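Lysine/ornithine decarboxylase (Vibrio vulnificus, PDB 2PLJ) catalyses the pyridoxal phosphate-dependent decarboxylation of lysine and ornithine, releasing the diamines cadaverine and putrescine. Local coordinates at residues A[54-59]-A[398-403]; A[63-68]-A[297-302]; A[258-263]-A[382-387]; A[349-354]-A[368-373]. All blocks are in the same frame, centred on the assembly; numbering follows the deposited sequence.

Contacts 1 to 3 lie in or near the junction of the barrel and the beta domain of this beta/alpha-barrel decarboxylase; contact 4 lies farther out in the beta domain. Contacts 1 and 2 (centres 18 Å apart) share a run of chain: strand 57-61 leads into helix 62-75, and it pairs with strand 300-312 through L59 and T301. Contacts 2 and 3 (centres 10 Å apart) join through backbone pairs S302 with G382 and A297 with G386, and their segments alternate along the sequence. Contact 4, its centre 27 Å from that of contact 2, belongs to the same mixed sheet as contacts 1 and 2. Segments 54-59 and 398-403 embrace all the others in sequence, so the beta domain is built from both ends of the chain.

Contact 1 (A[54-59]-A[398-403]); sequences GAPLLL and FFKRAQ
P56 meets A402 and K400 along the length of its ring. Its CB lies 4.0 Å from A402 CB, CG comes to 3.8 Å from A402 CA, and the ring edge at CD, the last ring carbon, faces K400 NZ at 3.6 Å. The peptide bond before P56 is cis. In K400 a bend at chi2 (-99°) turns the chain so that only its ammonium end arrives beside P56 CD. There NZ also sits close to P56 O, but the angle is too poor for a hydrogen bond; a water takes the ammonium instead, accepting from K400 NZ at 2.9 Å and from Q403 NE2 at 2.8 Å. The backbones meanwhile begin the parallel pairing of strands 57-61 and 403-407 in the mixed sheet of the beta domain. Q403 bridges two residues of segment 54-59: its N donates to P56 O (3.2 Å), and its O accepts from L58 N (2.8 Å), with that donor above the carbonyl plane. The L57 and Q403 side chains lie side by side on one face of the sheet; L58 CG packs against A402 CB at 4.0 Å. The Q403 side chain extends onward, its OE1 bonded to Q25 of strand 24-26.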
loop_
_atom_site.group_PDB
_atom_site.type_symbol
_atom_site.label_atom_id
_atom_site.label_comp_id
_atom_site.label_asym_id
_atom_site.label_seq_id
_atom_site.Cartn_x
_atom_site.Cartn_y
_atom_site.Cartn_z
ATOM N N GLY A 54 1.062 -10.632 -20.880
ATOM C CA GLY A 54 2.053 -10.970 -19.856
ATOM C C GLY A 54 1.477 -10.732 -18.463
ATOM O O GLY A 54 0.559 -9.930 -18.285
ATOM N N ALA A 55 2.044 -11.405 -17.486
ATOM C CA ALA A 55 1.553 -11.379 -16.105
ATOM C C ALA A 55 2.373 -10.420 -15.239
ATOM O O ALA A 55 3.518 -10.124 -15.567
ATOM C CB ALA A 55 1.591 -12.807 -15.529
ATOM N N PRO A 56 1.814 -9.950 -14.117
ATOM C CA PRO A 56 0.453 -10.237 -13.638
ATOM C C PRO A 56 -0.617 -9.337 -14.275
ATOM O O PRO A 56 -0.305 -8.247 -14.774
ATOM C CB PRO A 56 0.546 -9.959 -12.126
ATOM C CG PRO A 56 1.592 -8.888 -12.006
ATOM C CD PRO A 56 2.544 -9.050 -13.203
ATOM N N LEU A 57 -1.863 -9.803 -14.228
ATOM C CA LEU A 57 -3.005 -9.117 -14.873
ATOM C C LEU A 57 -4.174 -9.075 -13.925
ATOM O O LEU A 57 -4.290 -9.938 -13.036
ATOM C CB LEU A 57 -3.457 -9.903 -16.115
ATOM C CG LEU A 57 -2.487 -10.082 -17.265
ATOM C CD1 LEU A 57 -3.089 -10.967 -18.349
ATOM C CD2 LEU A 57 -2.019 -8.724 -17.819
ATOM N N LEU A 58 -5.068 -8.115 -14.156
ATOM C CA LEU A 58 -6.386 -8.093 -13.536
ATOM C C LEU A 58 -7.410 -8.070 -14.691
ATOM O O LEU A 58 -7.406 -7.137 -15.502
ATOM C CB LEU A 58 -6.527 -6.853 -12.663
ATOM C CG LEU A 58 -5.632 -6.851 -11.424
ATOM C CD1 LEU A 58 -5.604 -5.471 -10.831
ATOM C CD2 LEU A 58 -6.166 -7.816 -10.366
ATOM N N LEU A 59 -8.249 -9.098 -14.776
ATOM C CA LEU A 59 -9.238 -9.189 -15.847
ATOM C C LEU A 59 -10.562 -8.602 -15.353
ATOM O O LEU A 59 -11.192 -9.153 -14.452
ATOM C CB LEU A 59 -9.416 -10.634 -16.340
ATOM C CG LEU A 59 -8.118 -11.365 -16.725
ATOM C CD1 LEU A 59 -8.456 -12.777 -17.209
ATOM C CD2 LEU A 59 -7.346 -10.557 -17.796
ATOM N N PHE A 398 9.861 -1.040 -6.889
ATOM C CA PHE A 398 9.600 -0.792 -8.317
ATOM C C PHE A 398 9.110 -2.035 -9.101
ATOM O O PHE A 398 9.233 -2.088 -10.331
ATOM C CB PHE A 398 10.819 -0.166 -9.035
ATOM C CG PHE A 398 11.202 1.206 -8.543
ATOM C CD1 PHE A 398 10.265 2.028 -7.910
ATOM C CD2 PHE A 398 12.504 1.694 -8.747
ATOM C CE1 PHE A 398 10.616 3.326 -7.474
ATOM C CE2 PHE A 398 12.854 2.984 -8.313
ATOM C CZ PHE A 398 11.905 3.800 -7.689
ATOM N N PHE A 399 8.538 -3.030 -8.426
ATOM C CA PHE A 399 7.904 -4.093 -9.207
ATOM C C PHE A 399 6.732 -3.510 -9.987
ATOM O O PHE A 399 6.002 -2.669 -9.454
ATOM C CB PHE A 399 7.419 -5.259 -8.336
ATOM C CG PHE A 399 8.448 -6.305 -8.142
ATOM C CD1 PHE A 399 8.737 -7.205 -9.173
ATOM C CD2 PHE A 399 9.193 -6.361 -6.965
ATOM C CE1 PHE A 399 9.732 -8.170 -9.025
ATOM C CE2 PHE A 399 10.202 -7.325 -6.798
ATOM C CZ PHE A 399 10.467 -8.232 -7.837
ATOM N N LYS A 400 6.566 -3.943 -11.237
ATOM C CA LYS A 400 5.466 -3.455 -12.101
ATOM C C LYS A 400 4.119 -3.875 -11.510
ATOM O O LYS A 400 3.985 -4.992 -10.971
ATOM C CB LYS A 400 5.673 -3.977 -13.538
ATOM C CG LYS A 400 4.477 -3.888 -14.496
ATOM C CD LYS A 400 3.739 -5.265 -14.602
ATOM C CE LYS A 400 2.710 -5.324 -15.737
ATOM N NZ LYS A 400 1.755 -6.475 -15.529
ATOM N N ARG A 401 3.147 -2.963 -11.539
ATOM C CA ARG A 401 1.816 -3.270 -11.053
ATOM C C ARG A 401 1.150 -4.184 -12.087
ATOM O O ARG A 401 1.404 -4.081 -13.282
ATOM C CB ARG A 401 0.980 -1.990 -10.894
ATOM C CG ARG A 401 1.488 -1.047 -9.791
ATOM C CD ARG A 401 0.503 0.028 -9.541
ATOM N NE ARG A 401 1.059 1.139 -8.773
ATOM C CZ ARG A 401 0.306 2.065 -8.184
ATOM N NH1 ARG A 401 -1.009 1.975 -8.272
ATOM N NH2 ARG A 401 0.850 3.057 -7.482
ATOM N N ALA A 402 0.260 -5.051 -11.624
ATOM C CA ALA A 402 -0.607 -5.784 -12.543
ATOM C C ALA A 402 -1.320 -4.827 -13.499
ATOM O O ALA A 402 -1.778 -3.749 -13.089
ATOM C CB ALA A 402 -1.629 -6.580 -11.760
ATOM N N GLN A 403 -1.391 -5.224 -14.762
ATOM C CA GLN A 403 -2.129 -4.472 -15.773
ATOM C C GLN A 403 -3.582 -4.933 -15.763
ATOM O O GLN A 403 -3.870 -6.137 -15.797
ATOM C CB GLN A 403 -1.514 -4.720 -17.157
ATOM C CG GLN A 403 -2.153 -3.824 -18.215
ATOM C CD GLN A 403 -1.551 -3.934 -19.601
ATOM O OE1 GLN A 403 -1.890 -3.141 -20.474
ATOM N NE2 GLN A 403 -0.645 -4.910 -19.811
HETATM O O HOH W 1 1.064 -6.645 -18.366
#

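Contact 2 (A[63-68]-A[297-302]); sequences DVIRQQ and APAVTS
A299 is gripped from helix 62-75 by two branched side chains, V64 and I65, and here the contact is tight. I65 CD1 presses on A299 CB at 3.4 Å, shorter than usual for two carbons; a bend at chi2 (-59°) carries that methyl to the alanine. V64 directs CG1, anti to its own nitrogen (chi1 175°), over the backbone of the same residue, 3.5 Å from A299 CA and 3.7 Å from A299 CB. The same methyl also reaches P298 CB at 3.9 Å, so one branch of V64 serves both residues. I65 also touches T96 and L97 of helix 91-100. The other margin is looser and partly exposed: Q68 crosses the ring of P298 at a slant, its NE2 3.7 Å from P298 CG, while the amide nitrogen is bonded elsewhere, to the carbonyl oxygen of F294. The contact lies at the passage from strand 57-61 of the beta domain into helix 62-75 of the barrel part, and folds the start of that helix against the entry to strand 300-312. The P298 side chain stays about 10 Å from the bound putrescine-pyridoxyl adduct. No hydrogen bond runs between the two segments, which implies that helix and loop are fitted here by van der Waals contact, mostly between apolar groups.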
loop_
_atom_site.group_PDB
_atom_site.type_symbol
_atom_site.label_atom_id
_atom_site.label_comp_id
_atom_site.label_asym_id
_atom_site.label_seq_id
_atom_site.Cartn_x
_atom_site.Cartn_y
_atom_site.Cartn_z
ATOM N N ASP A 63 -19.547 -7.065 -17.925
ATOM C CA ASP A 63 -20.848 -7.756 -17.780
ATOM C C ASP A 63 -21.164 -7.933 -16.296
ATOM O O ASP A 63 -22.324 -7.826 -15.859
ATOM C CB ASP A 63 -20.793 -9.131 -18.463
ATOM C CG ASP A 63 -20.853 -9.042 -19.977
ATOM O OD1 ASP A 63 -21.441 -8.074 -20.534
ATOM O OD2 ASP A 63 -20.355 -9.997 -20.611
ATOM N N VAL A 64 -20.132 -8.194 -15.504
ATOM C CA VAL A 64 -20.338 -8.441 -14.066
ATOM C C VAL A 64 -20.633 -7.114 -13.357
ATOM O O VAL A 64 -21.483 -7.054 -12.484
ATOM C CB VAL A 64 -19.142 -9.200 -13.431
ATOM C CG1 VAL A 64 -19.324 -9.324 -11.902
ATOM C CG2 VAL A 64 -19.014 -10.608 -14.058
ATOM N N ILE A 65 -19.962 -6.041 -13.788
ATOM C CA ILE A 65 -20.294 -4.678 -13.300
ATOM C C ILE A 65 -21.818 -4.430 -13.496
ATOM O O ILE A 65 -22.528 -4.039 -12.555
ATOM C CB ILE A 65 -19.459 -3.587 -14.052
ATOM C CG1 ILE A 65 -17.929 -3.726 -13.749
ATOM C CG2 ILE A 65 -19.994 -2.167 -13.693
ATOM C CD1 ILE A 65 -17.534 -3.600 -12.246
ATOM N N ARG A 66 -22.293 -4.658 -14.705
ATOM C CA ARG A 66 -23.734 -4.477 -14.980
ATOM C C ARG A 66 -24.612 -5.437 -14.152
ATOM O O ARG A 66 -25.632 -5.010 -13.593
ATOM C CB ARG A 66 -24.002 -4.617 -16.469
ATOM C CG ARG A 66 -23.489 -3.443 -17.293
ATOM C CD ARG A 66 -23.902 -3.616 -18.764
ATOM N NE ARG A 66 -23.091 -4.653 -19.405
ATOM C CZ ARG A 66 -21.982 -4.410 -20.093
ATOM N NH1 ARG A 66 -21.548 -3.151 -20.270
ATOM N NH2 ARG A 66 -21.331 -5.430 -20.631
ATOM N N GLN A 67 -24.247 -6.715 -14.113
ATOM C CA GLN A 67 -24.999 -7.698 -13.304
ATOM C C GLN A 67 -25.167 -7.261 -11.855
ATOM O O GLN A 67 -26.268 -7.362 -11.268
ATOM C CB GLN A 67 -24.264 -9.035 -13.312
ATOM C CG GLN A 67 -24.467 -9.791 -14.611
ATOM C CD GLN A 67 -23.465 -10.920 -14.775
ATOM O OE1 GLN A 67 -23.030 -11.538 -13.782
ATOM N NE2 GLN A 67 -23.096 -11.203 -16.027
ATOM N N GLN A 68 -24.053 -6.840 -11.257
ATOM C CA GLN A 68 -24.065 -6.428 -9.856
ATOM C C GLN A 68 -24.947 -5.179 -9.649
ATOM O O GLN A 68 -25.792 -5.149 -8.741
ATOM C CB GLN A 68 -22.629 -6.226 -9.343
ATOM C CG GLN A 68 -21.817 -7.486 -9.275
ATOM C CD GLN A 68 -22.471 -8.527 -8.378
ATOM O OE1 GLN A 68 -23.040 -9.519 -8.868
ATOM N NE2 GLN A 68 -22.433 -8.299 -7.079
ATOM N N ALA A 297 -16.413 -5.656 -6.761
ATOM C CA ALA A 297 -15.574 -6.765 -6.258
ATOM C C ALA A 297 -15.599 -8.047 -7.141
ATOM O O ALA A 297 -14.539 -8.599 -7.447
ATOM C CB ALA A 297 -15.886 -7.098 -4.769
ATOM N N PRO A 298 -16.803 -8.538 -7.506
ATOM C CA PRO A 298 -16.879 -9.821 -8.259
ATOM C C PRO A 298 -16.432 -9.714 -9.703
ATOM O O PRO A 298 -16.277 -10.746 -10.387
ATOM C CB PRO A 298 -18.373 -10.147 -8.216
ATOM C CG PRO A 298 -18.915 -9.356 -7.023
ATOM C CD PRO A 298 -18.143 -8.060 -7.108
ATOM N N ALA A 299 -16.218 -8.490 -10.169
ATOM C CA ALA A 299 -16.007 -8.240 -11.598
ATOM C C ALA A 299 -14.548 -8.412 -12.041
ATOM O O ALA A 299 -14.262 -8.318 -13.254
ATOM C CB ALA A 299 -16.523 -6.839 -11.976
ATOM N N VAL A 300 -13.642 -8.672 -11.104
ATOM C CA VAL A 300 -12.223 -8.737 -11.461
ATOM C C VAL A 300 -11.633 -10.073 -11.018
ATOM O O VAL A 300 -11.901 -10.540 -9.905
ATOM C CB VAL A 300 -11.403 -7.533 -10.868
ATOM C CG1 VAL A 300 -9.900 -7.689 -11.141
ATOM C CG2 VAL A 300 -11.945 -6.176 -11.401
ATOM N N THR A 301 -10.845 -10.674 -11.901
ATOM C CA THR A 301 -10.101 -11.902 -11.607
ATOM C C THR A 301 -8.619 -11.600 -11.723
ATOM O O THR A 301 -8.201 -11.026 -12.730
ATOM C CB THR A 301 -10.473 -12.943 -12.673
ATOM O OG1 THR A 301 -11.891 -13.150 -12.630
ATOM C CG2 THR A 301 -9.743 -14.292 -12.389
ATOM N N SER A 302 -7.823 -11.971 -10.723
ATOM C CA SER A 302 -6.383 -11.681 -10.787
ATOM C C SER A 302 -5.660 -12.885 -11.368
ATOM O O SER A 302 -6.104 -14.016 -11.190
ATOM C CB SER A 302 -5.802 -11.349 -9.411
ATOM O OG SER A 302 -5.944 -12.465 -8.517
#

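Contact 3 (A[258-263]-A[382-387]); sequences VNYTQQ and GRTMGA
T384 lays its methyl over one face of the Y260 ring, the side chains crossing at a slant. CG2 is 3.4 Å from Y260 CE1, and the same ring atom comes to 3.3 Å from T384 O. V258 adds a second apolar touch, its CG2 at 3.9 Å from T384 CG2, with the two side chains running antiparallel past one another. Two waters stitch the polar atoms around this core. One donates to the carbonyl oxygens of both N259 and Y260, the latter at 2.9 Å, and is also bonded to T384 OG1 at 2.7 Å. The second lies at the edge of the tyrosine ring, in its plane, 2.8 Å from Y260 OH; it accepts from A387 N at 3.0 Å. Both loops lie where the alpha/beta barrel meets the beta domain: one, with segment 258-263, comes after a barrel strand, 249-251, and the other, with segment 382-387, leaves strand 379-382. T384 has a left-handed backbone (phi 57°), and its CG2 lies anti to the nitrogen, which is the branch that reaches the ring. Its neighbours are pinned in turn, M385 and G386 by backbone bonds to V300 and A297, while R293 of helix 293-296 bonds to the Y260 hydroxyl through NH1. That helix also touches V258 and A387, and the A387 side chain stands about 6 Å from the bound pyridoxyl-putrescine adduct.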
loop_
_atom_site.group_PDB
_atom_site.type_symbol
_atom_site.label_atom_id
_atom_site.label_comp_id
_atom_site.label_asym_id
_atom_site.label_seq_id
_atom_site.Cartn_x
_atom_site.Cartn_y
_atom_site.Cartn_z
ATOM N N VAL A 258 -20.319 -8.973 -0.293
ATOM C CA VAL A 258 -20.200 -9.965 -1.370
ATOM C C VAL A 258 -19.500 -11.213 -0.844
ATOM O O VAL A 258 -18.867 -11.190 0.216
ATOM C CB VAL A 258 -19.406 -9.406 -2.575
ATOM C CG1 VAL A 258 -20.059 -8.160 -3.108
ATOM C CG2 VAL A 258 -17.961 -9.155 -2.205
ATOM N N ASN A 259 -19.614 -12.293 -1.599
ATOM C CA ASN A 259 -18.978 -13.549 -1.216
ATOM C C ASN A 259 -17.500 -13.498 -1.487
ATOM O O ASN A 259 -17.096 -13.219 -2.620
ATOM C CB ASN A 259 -19.576 -14.716 -1.994
ATOM C CG ASN A 259 -21.031 -14.931 -1.660
ATOM O OD1 ASN A 259 -21.893 -14.886 -2.531
ATOM N ND2 ASN A 259 -21.313 -15.093 -0.401
ATOM N N TYR A 260 -16.711 -13.785 -0.456
ATOM C CA TYR A 260 -15.280 -14.082 -0.645
ATOM C C TYR A 260 -15.100 -15.577 -0.441
ATOM O O TYR A 260 -15.412 -16.356 -1.330
ATOM C CB TYR A 260 -14.386 -13.245 0.278
ATOM C CG TYR A 260 -14.343 -11.815 -0.195
ATOM C CD1 TYR A 260 -13.441 -11.420 -1.203
ATOM C CD2 TYR A 260 -15.239 -10.871 0.317
ATOM C CE1 TYR A 260 -13.414 -10.093 -1.666
ATOM C CE2 TYR A 260 -15.231 -9.551 -0.131
ATOM C CZ TYR A 260 -14.325 -9.160 -1.133
ATOM O OH TYR A 260 -14.361 -7.827 -1.560
ATOM N N THR A 261 -14.624 -15.991 0.727
ATOM C CA THR A 261 -14.493 -17.440 0.973
ATOM C C THR A 261 -15.624 -17.978 1.847
ATOM O O THR A 261 -15.687 -19.173 2.100
ATOM C CB THR A 261 -13.131 -17.816 1.597
ATOM O OG1 THR A 261 -13.022 -17.210 2.891
ATOM C CG2 THR A 261 -11.975 -17.343 0.689
ATOM N N GLN A 262 -16.491 -17.092 2.322
ATOM C CA GLN A 262 -17.637 -17.475 3.143
ATOM C C GLN A 262 -18.902 -16.907 2.502
ATOM O O GLN A 262 -18.909 -15.772 2.021
ATOM C CB GLN A 262 -17.497 -16.932 4.577
ATOM C CG GLN A 262 -16.363 -17.550 5.418
ATOM C CD GLN A 262 -16.638 -18.980 5.861
ATOM O OE1 GLN A 262 -17.748 -19.308 6.298
ATOM N NE2 GLN A 262 -15.616 -19.845 5.768
ATOM N N GLN A 263 -19.966 -17.708 2.507
ATOM C CA GLN A 263 -21.262 -17.292 1.973
ATOM C C GLN A 263 -21.815 -16.114 2.788
ATOM O O GLN A 263 -21.835 -16.157 4.026
ATOM C CB GLN A 263 -22.240 -18.486 2.001
ATOM C CG GLN A 263 -23.717 -18.152 1.749
ATOM C CD GLN A 263 -24.005 -17.717 0.310
ATOM O OE1 GLN A 263 -23.242 -18.016 -0.619
ATOM N NE2 GLN A 263 -25.124 -17.011 0.123
ATOM N N GLY A 382 -6.874 -15.393 -8.635
ATOM C CA GLY A 382 -7.631 -14.907 -7.478
ATOM C C GLY A 382 -9.015 -14.437 -7.910
ATOM O O GLY A 382 -9.156 -13.794 -8.966
ATOM N N ARG A 383 -10.042 -14.779 -7.129
ATOM C CA ARG A 383 -11.406 -14.341 -7.451
ATOM C C ARG A 383 -11.861 -13.217 -6.525
ATOM O O ARG A 383 -11.340 -13.073 -5.405
ATOM C CB ARG A 383 -12.445 -15.478 -7.335
ATOM C CG ARG A 383 -11.992 -16.891 -7.736
ATOM C CD ARG A 383 -11.683 -17.021 -9.207
ATOM N NE ARG A 383 -12.829 -16.814 -10.096
ATOM C CZ ARG A 383 -13.617 -17.784 -10.577
ATOM N NH1 ARG A 383 -13.445 -19.053 -10.215
ATOM N NH2 ARG A 383 -14.616 -17.469 -11.399
ATOM N N THR A 384 -12.911 -12.507 -6.964
ATOM C CA THR A 384 -13.483 -11.408 -6.181
ATOM C C THR A 384 -12.371 -10.370 -5.897
ATOM O O THR A 384 -12.239 -9.828 -4.787
ATOM C CB THR A 384 -14.137 -11.889 -4.844
ATOM O OG1 THR A 384 -14.676 -13.216 -5.011
ATOM C CG2 THR A 384 -15.249 -10.920 -4.409
ATOM N N MET A 385 -11.583 -10.100 -6.936
ATOM C CA MET A 385 -10.411 -9.222 -6.831
ATOM C C MET A 385 -10.643 -7.764 -7.277
ATOM O O MET A 385 -9.688 -7.025 -7.579
ATOM C CB MET A 385 -9.205 -9.843 -7.570
ATOM C CG MET A 385 -8.635 -11.083 -6.894
ATOM S SD MET A 385 -7.799 -10.623 -5.353
ATOM C CE MET A 385 -6.345 -9.811 -5.984
ATOM N N GLY A 386 -11.915 -7.335 -7.282
ATOM C CA GLY A 386 -12.234 -6.035 -7.881
ATOM C C GLY A 386 -12.120 -4.837 -6.945
ATOM O O GLY A 386 -11.860 -3.714 -7.402
ATOM N N ALA A 387 -12.375 -5.048 -5.653
ATOM C CA ALA A 387 -12.571 -3.928 -4.739
ATOM C C ALA A 387 -11.428 -3.851 -3.720
ATOM O O ALA A 387 -11.105 -4.869 -3.097
ATOM C CB ALA A 387 -13.931 -4.070 -3.987
HETATM O O HOH W 2 -15.639 -15.574 -4.122
HETATM O O HOH W 3 -12.552 -7.308 -3.640
#

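Contact 4 (A[349-354]-A[368-373]); sequences LIPSVL and NILLPK
An antiparallel pair of strands in the mixed sheet of the beta domain, 349-355 and 369-372, is joined here at I350 with L371 and at S352 with I369, both hydrogen-bonded pairs. The strands are strongly twisted, their directions 135° apart. I350 N donates to L371 O at 2.7 Å, and L371 N returns a bond to I350 O at 3.0 Å. At the next pair I369 N reaches S352 O at 3.0 Å, but the bond from S352 N to I369 O is bent and weak. On the face carrying S352 and L371, L354 lies aslant both neighbours: CD2 meets L371 CD1 at 3.7 Å, and CG meets I369 CG2 at 4.0 Å. L340 of strand 340-342 packs on L354 and I369 from outside the pair. The opposite face holds P351 and L370. Separately, L349 CD1 rests against L370 CB, with the two leucines nearly at right angles. S352 keeps its hydroxyl beside its own nitrogen (chi1 -53°), and from there OG donates to I350 O at 2.8 Å. It approaches that oxygen from the face opposite L371 N. A water donates to S352 OG at 2.9 Å and also to L371 O. The S352 hydroxyl is thus donor and acceptor at once, tying two residues of its own strand and, through the water, the carbonyl of the partner strand.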
loop_
_atom_site.group_PDB
_atom_site.type_symbol
_atom_site.label_atom_id
_atom_site.label_comp_id
_atom_site.label_asym_id
_atom_site.label_seq_id
_atom_site.Cartn_x
_atom_site.Cartn_y
_atom_site.Cartn_z
ATOM N N LEU A 349 -1.737 -33.144 -4.155
ATOM C CA LEU A 349 -1.769 -31.840 -3.496
ATOM C C LEU A 349 -0.657 -31.735 -2.447
ATOM O O LEU A 349 -0.497 -32.625 -1.590
ATOM C CB LEU A 349 -3.124 -31.566 -2.846
ATOM C CG LEU A 349 -4.412 -31.416 -3.664
ATOM C CD1 LEU A 349 -5.467 -30.760 -2.783
ATOM C CD2 LEU A 349 -4.216 -30.593 -4.943
ATOM N N ILE A 350 0.103 -30.648 -2.529
ATOM C CA ILE A 350 1.318 -30.452 -1.733
ATOM C C ILE A 350 1.159 -29.211 -0.836
ATOM O O ILE A 350 0.665 -28.175 -1.301
ATOM C CB ILE A 350 2.582 -30.332 -2.654
ATOM C CG1 ILE A 350 2.712 -31.575 -3.541
ATOM C CG2 ILE A 350 3.860 -30.150 -1.835
ATOM C CD1 ILE A 350 3.758 -31.458 -4.680
ATOM N N PRO A 351 1.541 -29.327 0.462
ATOM C CA PRO A 351 1.563 -28.139 1.340
ATOM C C PRO A 351 2.487 -27.070 0.763
ATOM O O PRO A 351 3.681 -27.340 0.511
ATOM C CB PRO A 351 2.154 -28.677 2.646
ATOM C CG PRO A 351 1.812 -30.154 2.628
ATOM C CD PRO A 351 1.955 -30.551 1.186
ATOM N N SER A 352 1.930 -25.881 0.564
ATOM C CA SER A 352 2.607 -24.826 -0.178
ATOM C C SER A 352 2.445 -23.479 0.492
ATOM O O SER A 352 1.584 -23.302 1.360
ATOM C CB SER A 352 2.067 -24.760 -1.612
ATOM O OG SER A 352 2.139 -26.036 -2.237
ATOM N N VAL A 353 3.285 -22.543 0.072
ATOM C CA VAL A 353 3.208 -21.145 0.488
ATOM C C VAL A 353 3.230 -20.311 -0.786
ATOM O O VAL A 353 4.049 -20.544 -1.683
ATOM C CB VAL A 353 4.415 -20.747 1.375
ATOM C CG1 VAL A 353 4.364 -19.276 1.744
ATOM C CG2 VAL A 353 4.509 -21.628 2.622
ATOM N N LEU A 354 2.322 -19.341 -0.852
ATOM C CA LEU A 354 2.301 -18.387 -1.955
ATOM C C LEU A 354 2.841 -17.067 -1.448
ATOM O O LEU A 354 2.209 -16.403 -0.599
ATOM C CB LEU A 354 0.877 -18.217 -2.522
ATOM C CG LEU A 354 0.263 -19.443 -3.218
ATOM C CD1 LEU A 354 -1.179 -19.134 -3.608
ATOM C CD2 LEU A 354 1.094 -19.880 -4.470
ATOM N N ASN A 368 -0.355 -21.062 4.163
ATOM C CA ASN A 368 -0.518 -22.507 4.093
ATOM C C ASN A 368 -1.642 -22.737 3.100
ATOM O O ASN A 368 -2.770 -22.274 3.310
ATOM C CB ASN A 368 -0.869 -23.090 5.481
ATOM C CG ASN A 368 -0.788 -24.613 5.523
ATOM O OD1 ASN A 368 -0.014 -25.231 4.789
ATOM N ND2 ASN A 368 -1.579 -25.230 6.416
ATOM N N ILE A 369 -1.330 -23.391 1.991
ATOM C CA ILE A 369 -2.330 -23.697 0.971
ATOM C C ILE A 369 -1.928 -24.972 0.238
ATOM O O ILE A 369 -0.752 -25.144 -0.125
ATOM C CB ILE A 369 -2.491 -22.505 -0.016
ATOM C CG1 ILE A 369 -3.570 -22.794 -1.074
ATOM C CG2 ILE A 369 -1.139 -22.131 -0.624
ATOM C CD1 ILE A 369 -4.070 -21.506 -1.846
ATOM N N LEU A 370 -2.888 -25.875 0.036
ATOM C CA LEU A 370 -2.623 -27.107 -0.718
ATOM C C LEU A 370 -2.740 -26.865 -2.212
ATOM O O LEU A 370 -3.749 -26.343 -2.690
ATOM C CB LEU A 370 -3.560 -28.251 -0.300
ATOM C CG LEU A 370 -3.492 -28.705 1.162
ATOM C CD1 LEU A 370 -4.607 -29.693 1.480
ATOM C CD2 LEU A 370 -2.131 -29.301 1.499
ATOM N N LEU A 371 -1.687 -27.216 -2.938
ATOM C CA LEU A 371 -1.644 -26.995 -4.376
ATOM C C LEU A 371 -0.956 -28.140 -5.087
ATOM O O LEU A 371 -0.043 -28.773 -4.533
ATOM C CB LEU A 371 -0.895 -25.697 -4.711
ATOM C CG LEU A 371 -1.355 -24.334 -4.184
ATOM C CD1 LEU A 371 -0.324 -23.301 -4.599
ATOM C CD2 LEU A 371 -2.750 -23.912 -4.722
ATOM N N PRO A 372 -1.369 -28.402 -6.337
ATOM C CA PRO A 372 -0.584 -29.316 -7.144
ATOM C C PRO A 372 0.819 -28.729 -7.381
ATOM O O PRO A 372 1.029 -27.512 -7.208
ATOM C CB PRO A 372 -1.380 -29.414 -8.456
ATOM C CG PRO A 372 -2.253 -28.248 -8.481
ATOM C CD PRO A 372 -2.530 -27.849 -7.067
ATOM N N LYS A 373 1.773 -29.585 -7.729
ATOM C CA LYS A 373 3.109 -29.117 -8.081
ATOM C C LYS A 373 3.043 -28.177 -9.293
ATOM O O LYS A 373 2.502 -28.541 -10.340
ATOM C CB LYS A 373 4.061 -30.294 -8.355
ATOM C CG LYS A 373 5.472 -29.895 -8.783
ATOM C CD LYS A 373 6.181 -29.033 -7.727
ATOM C CE LYS A 373 7.651 -28.772 -8.081
ATOM N NZ LYS A 373 7.904 -28.000 -9.346
HETATM O O HOH W 4 2.711 -27.436 -4.704
#